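Long-range contact in glycosyl hydrolase, family 8 (Clostridium perfringens, PDB 3REN), which probably hydrolyses alpha-glucosidic linkages of starch-like glucans, as an alpha-amylase built on an (alpha/alpha)6-barrel: residues 282-294 against 336-348. Numbering follows the deposited sequence. Where two conformers were deposited one is given.
Sequences SPSIYSNVALIAN and FDNLNALLAFQKY
The F336 ring meets the S284 hydroxyl at a slant, CE2 lying 3.5 Å from OG. This opens a worked example of how small residues let two barrel helices, 283-294 and 336-346, run side by side, their axes closest at 8.2 Å and inclined by only 24°. D337 follows with both a polar and an apolar side: OD1 accepts from S284 OG at 2.4 Å, shorter than a normal hydrogen bond and so doubtful in its exact length, while CB and CG lie against the ring of P283 at the first turn of the partner helix. One turn on, N340 lends its amide to the same hydroxyl, ND2 to OG 3.1 Å and nearly straight at 165°, with OG almost in the amide plane. That same ND2 also lies over one face of the F336 ring, toward its rim. CB of N340 packs on S287, whose OG, anti to its carbonyl carbon (chi1 -66°), donates to P283 O within its own helix. A341 N and CB lie beside that hydroxyl, without a hydrogen bond from N. L343 meets L291, its CB near CD1 and its O near CD2. At A344 the backbones are close, A344 CB 3.8 Å from S287 CA and also against A290 CB. K347 CG touches L291 CD2, the two side chains crossing at about a right angle, and the bent K347 chain crosses N294 with CE 3.4 Å from OD1. The chemistry is thus graded: at the start S284 OG both donates to D337 and accepts from N340, which probably fixes the direction of its hydroxyl, whereas methyl and aliphatic packing carries the later turns.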
loop_
_atom_site.group_PDB
_atom_site.type_symbol
_atom_site.label_atom_id
_atom_site.label_comp_id
_atom_site.label_asym_id
_atom_site.label_seq_id
_atom_site.Cartn_x
_atom_site.Cartn_y
_atom_site.Cartn_z
ATOM N N SER A 282 -13.614 1.121 -4.285
ATOM C CA SER A 282 -12.283 1.702 -4.501
ATOM C C SER A 282 -11.396 0.724 -5.269
ATOM O O SER A 282 -11.347 -0.432 -4.927
ATOM C CB SER A 282 -11.687 1.996 -3.100
ATOM O OG SER A 282 -10.283 1.975 -3.081
ATOM N N PRO A 283 -10.667 1.185 -6.301
ATOM C CA PRO A 283 -9.675 0.295 -6.932
ATOM C C PRO A 283 -8.651 -0.293 -5.927
ATOM O O PRO A 283 -8.149 -1.379 -6.153
ATOM C CB PRO A 283 -8.938 1.229 -7.912
ATOM C CG PRO A 283 -9.937 2.361 -8.161
ATOM C CD PRO A 283 -10.663 2.544 -6.884
ATOM N N SER A 284 -8.345 0.419 -4.839
ATOM C CA SER A 284 -7.365 -0.078 -3.847
ATOM C C SER A 284 -7.882 -1.278 -3.070
ATOM O O SER A 284 -7.115 -2.183 -2.725
ATOM C CB SER A 284 -6.965 1.039 -2.886
ATOM O OG SER A 284 -6.202 1.988 -3.590
ATOM N N ILE A 285 -9.179 -1.273 -2.776
ATOM C CA ILE A 285 -9.835 -2.419 -2.148
ATOM C C ILE A 285 -9.726 -3.622 -3.072
ATOM O O ILE A 285 -9.230 -4.693 -2.675
ATOM C CB ILE A 285 -11.309 -2.140 -1.937
ATOM C CG1 ILE A 285 -11.483 -0.960 -0.993
ATOM C CG2 ILE A 285 -12.042 -3.409 -1.428
ATOM C CD1 ILE A 285 -11.309 -1.325 0.403
ATOM N N TYR A 286 -10.203 -3.448 -4.318
ATOM C CA TYR A 286 -10.161 -4.572 -5.289
ATOM C C TYR A 286 -8.754 -5.072 -5.577
ATOM O O TYR A 286 -8.542 -6.277 -5.698
ATOM C CB TYR A 286 -10.896 -4.220 -6.588
ATOM C CG TYR A 286 -12.398 -4.123 -6.378
ATOM C CD1 TYR A 286 -13.101 -5.171 -5.765
ATOM C CD2 TYR A 286 -13.101 -2.983 -6.753
ATOM C CE1 TYR A 286 -14.489 -5.107 -5.547
ATOM C CE2 TYR A 286 -14.505 -2.898 -6.548
ATOM C CZ TYR A 286 -15.180 -3.971 -5.945
ATOM O OH TYR A 286 -16.539 -3.907 -5.743
ATOM N N SER A 287 -7.800 -4.140 -5.669
ATOM C CA SER A 287 -6.379 -4.490 -5.796
ATOM C C SER A 287 -5.899 -5.391 -4.714
ATOM O O SER A 287 -5.245 -6.390 -5.003
ATOM C CB SER A 287 -5.500 -3.234 -5.821
ATOM O OG SER A 287 -5.772 -2.485 -6.994
ATOM N N ASN A 288 -6.214 -5.061 -3.453
ATOM C CA ASN A 288 -5.744 -5.861 -2.350
ATOM C C ASN A 288 -6.383 -7.242 -2.323
ATOM O O ASN A 288 -5.722 -8.235 -2.001
ATOM C CB ASN A 288 -6.008 -5.119 -1.020
ATOM C CG ASN A 288 -4.938 -4.077 -0.728
ATOM O OD1 ASN A 288 -3.876 -4.101 -1.328
ATOM N ND2 ASN A 288 -5.219 -3.152 0.187
ATOM N N VAL A 289 -7.683 -7.296 -2.641
ATOM C CA VAL A 289 -8.411 -8.560 -2.678
ATOM C C VAL A 289 -7.793 -9.469 -3.749
ATOM O O VAL A 289 -7.572 -10.663 -3.519
ATOM C CB VAL A 289 -9.914 -8.317 -2.961
ATOM C CG1 VAL A 289 -10.639 -9.642 -3.127
ATOM C CG2 VAL A 289 -10.567 -7.520 -1.823
ATOM N N ALA A 290 -7.481 -8.892 -4.916
ATOM C CA ALA A 290 -6.773 -9.611 -5.985
ATOM C C ALA A 290 -5.398 -10.086 -5.542
ATOM O O ALA A 290 -4.998 -11.200 -5.869
ATOM C CB ALA A 290 -6.652 -8.722 -7.249
ATOM N N LEU A 291 -4.658 -9.250 -4.810
ATOM C CA LEU A 291 -3.311 -9.687 -4.329
ATOM C C LEU A 291 -3.389 -10.823 -3.291
ATOM O O LEU A 291 -2.539 -11.734 -3.253
ATOM C CB LEU A 291 -2.516 -8.507 -3.770
ATOM C CG LEU A 291 -2.093 -7.583 -4.910
ATOM C CD1 LEU A 291 -1.764 -6.227 -4.354
ATOM C CD2 LEU A 291 -0.912 -8.206 -5.716
ATOM N N ILE A 292 -4.418 -10.747 -2.447
ATOM C CA ILE A 292 -4.723 -11.814 -1.508
ATOM C C ILE A 292 -5.029 -13.116 -2.259
ATOM O O ILE A 292 -4.451 -14.166 -1.947
ATOM C CB ILE A 292 -5.895 -11.409 -0.585
ATOM C CG1 ILE A 292 -5.430 -10.332 0.419
ATOM C CG2 ILE A 292 -6.440 -12.603 0.157
ATOM C CD1 ILE A 292 -6.616 -9.533 0.980
ATOM N N ALA A 293 -5.917 -13.038 -3.245
ATOM C CA ALA A 293 -6.385 -14.219 -3.971
ATOM C C ALA A 293 -5.230 -14.804 -4.759
ATOM O O ALA A 293 -5.085 -16.018 -4.831
ATOM C CB ALA A 293 -7.492 -13.863 -4.910
ATOM N N ASN A 294 -4.409 -13.925 -5.328
ATOM C CA ASN A 294 -3.215 -14.377 -6.045
ATOM C C ASN A 294 -2.313 -15.182 -5.124
ATOM O O ASN A 294 -1.870 -16.285 -5.472
ATOM C CB ASN A 294 -2.401 -13.203 -6.588
ATOM C CG ASN A 294 -1.136 -13.680 -7.329
ATOM O OD1 ASN A 294 -0.019 -13.500 -6.852
ATOM N ND2 ASN A 294 -1.327 -14.303 -8.486
ATOM N N PHE A 336 -2.591 6.876 -5.555
ATOM C CA PHE A 336 -2.649 5.673 -4.721
ATOM C C PHE A 336 -3.522 4.537 -5.318
ATOM O O PHE A 336 -3.113 3.361 -5.322
ATOM C CB PHE A 336 -3.103 6.038 -3.305
ATOM C CG PHE A 336 -3.117 4.881 -2.351
ATOM C CD1 PHE A 336 -1.928 4.315 -1.904
ATOM C CD2 PHE A 336 -4.336 4.393 -1.856
ATOM C CE1 PHE A 336 -1.935 3.245 -0.985
ATOM C CE2 PHE A 336 -4.369 3.338 -0.947
ATOM C CZ PHE A 336 -3.182 2.746 -0.507
ATOM N N ASP A 337 -4.699 4.885 -5.838
ATOM C CA ASP A 337 -5.563 3.872 -6.452
ATOM C C ASP A 337 -4.997 3.315 -7.731
ATOM O O ASP A 337 -5.103 2.120 -7.977
ATOM C CB ASP A 337 -6.962 4.415 -6.700
ATOM C CG ASP A 337 -7.750 4.567 -5.411
ATOM O OD1 ASP A 337 -7.552 3.742 -4.487
ATOM O OD2 ASP A 337 -8.527 5.523 -5.319
ATOM N N ASN A 338 -4.385 4.187 -8.528
ATOM C CA ASN A 338 -3.749 3.788 -9.767
ATOM C C ASN A 338 -2.550 2.857 -9.573
ATOM O O ASN A 338 -2.422 1.850 -10.283
ATOM C CB ASN A 338 -3.402 5.018 -10.615
ATOM C CG ASN A 338 -4.648 5.652 -11.216
ATOM O OD1 ASN A 338 -5.027 5.310 -12.323
ATOM N ND2 ASN A 338 -5.319 6.544 -10.458
ATOM N N LEU A 339 -1.698 3.175 -8.596
ATOM C CA LEU A 339 -0.536 2.321 -8.305
ATOM C C LEU A 339 -0.916 0.950 -7.725
ATOM O O LEU A 339 -0.271 -0.081 -8.049
ATOM C CB LEU A 339 0.456 3.047 -7.389
ATOM C CG LEU A 339 1.155 4.212 -8.072
ATOM C CD1 LEU A 339 1.621 5.220 -6.971
ATOM C CD2 LEU A 339 2.329 3.672 -9.003
ATOM N N ASN A 340 -1.940 0.925 -6.867
ATOM C CA ASN A 340 -2.378 -0.355 -6.294
ATOM C C ASN A 340 -2.961 -1.227 -7.410
ATOM O O ASN A 340 -2.643 -2.419 -7.500
ATOM C CB ASN A 340 -3.378 -0.143 -5.147
ATOM C CG ASN A 340 -2.692 0.229 -3.836
ATOM O OD1 ASN A 340 -1.617 -0.285 -3.533
ATOM N ND2 ASN A 340 -3.304 1.121 -3.061
ATOM N N ALA A 341 -3.731 -0.603 -8.305
ATOM C CA ALA A 341 -4.275 -1.309 -9.486
ATOM C C ALA A 341 -3.159 -1.859 -10.372
ATOM O O ALA A 341 -3.293 -2.937 -10.937
ATOM C CB ALA A 341 -5.171 -0.377 -10.313
ATOM N N LEU A 342 -2.067 -1.112 -10.504
ATOM C CA LEU A 342 -0.939 -1.578 -11.312
ATOM C C LEU A 342 -0.324 -2.836 -10.711
ATOM O O LEU A 342 -0.082 -3.813 -11.417
ATOM C CB LEU A 342 0.077 -0.430 -11.535
ATOM C CG LEU A 342 1.284 -0.732 -12.402
ATOM C CD1 LEU A 342 0.876 -0.879 -13.861
ATOM C CD2 LEU A 342 2.347 0.365 -12.225
ATOM N N LEU A 343 -0.118 -2.851 -9.394
ATOM C CA LEU A 343 0.287 -4.081 -8.708
ATOM C C LEU A 343 -0.649 -5.286 -8.927
ATOM O O LEU A 343 -0.164 -6.413 -9.108
ATOM C CB LEU A 343 0.514 -3.842 -7.203
ATOM C CG LEU A 343 1.671 -2.859 -6.925
ATOM C CD1 LEU A 343 1.738 -2.424 -5.486
ATOM C CD2 LEU A 343 3.074 -3.451 -7.313
ATOM N N ALA A 344 -1.976 -5.071 -8.872
ATOM C CA ALA A 344 -2.943 -6.178 -9.160
ATOM C C ALA A 344 -2.898 -6.609 -10.638
ATOM O O ALA A 344 -2.860 -7.807 -10.924
ATOM C CB ALA A 344 -4.362 -5.770 -8.776
ATOM N N PHE A 345 -2.887 -5.652 -11.572
ATOM C CA PHE A 345 -2.878 -6.030 -13.002
ATOM C C PHE A 345 -1.561 -6.759 -13.314
ATOM O O PHE A 345 -1.528 -7.626 -14.198
ATOM C CB PHE A 345 -3.032 -4.826 -13.941
ATOM C CG PHE A 345 -4.460 -4.344 -14.118
ATOM C CD1 PHE A 345 -5.525 -5.254 -14.173
ATOM C CD2 PHE A 345 -4.724 -2.995 -14.252
ATOM C CE1 PHE A 345 -6.836 -4.831 -14.365
ATOM C CE2 PHE A 345 -6.055 -2.535 -14.426
ATOM C CZ PHE A 345 -7.105 -3.455 -14.489
ATOM N N GLN A 346 -0.472 -6.409 -12.619
ATOM C CA GLN A 346 0.822 -7.130 -12.821
ATOM C C GLN A 346 0.724 -8.656 -12.597
ATOM O O GLN A 346 1.468 -9.428 -13.224
ATOM C CB GLN A 346 1.911 -6.530 -11.935
ATOM C CG GLN A 346 3.306 -7.150 -12.071
ATOM C CD GLN A 346 4.334 -6.344 -11.290
ATOM O OE1 GLN A 346 4.165 -6.104 -10.092
ATOM N NE2 GLN A 346 5.375 -5.865 -11.984
ATOM N N LYS A 347 -0.151 -9.084 -11.687
ATOM C CA LYS A 347 -0.423 -10.517 -11.465
ATOM C C LYS A 347 -1.378 -11.168 -12.473
ATOM O O LYS A 347 -1.539 -12.390 -12.459
ATOM C CB LYS A 347 -1.031 -10.731 -10.083
ATOM C CG LYS A 347 -0.142 -10.277 -8.927
ATOM C CD LYS A 347 1.255 -10.809 -9.051
ATOM C CE LYS A 347 1.879 -10.826 -7.653
ATOM N NZ LYS A 347 3.288 -10.574 -7.760
ATOM N N TYR A 348 -2.047 -10.360 -13.281
ATOM C CA TYR A 348 -3.054 -10.821 -14.243
ATOM C C TYR A 348 -2.370 -11.181 -15.576
ATOM O O TYR A 348 -1.848 -10.322 -16.278
ATOM C CB TYR A 348 -4.153 -9.738 -14.424
ATOM C CG TYR A 348 -5.243 -10.032 -15.455
ATOM C CD1 TYR A 348 -5.930 -11.248 -15.452
ATOM C CD2 TYR A 348 -5.605 -9.071 -16.407
ATOM C CE1 TYR A 348 -6.940 -11.518 -16.384
ATOM C CE2 TYR A 348 -6.614 -9.329 -17.350
ATOM C CZ TYR A 348 -7.282 -10.552 -17.314
ATOM O OH TYR A 348 -8.280 -10.835 -18.212
#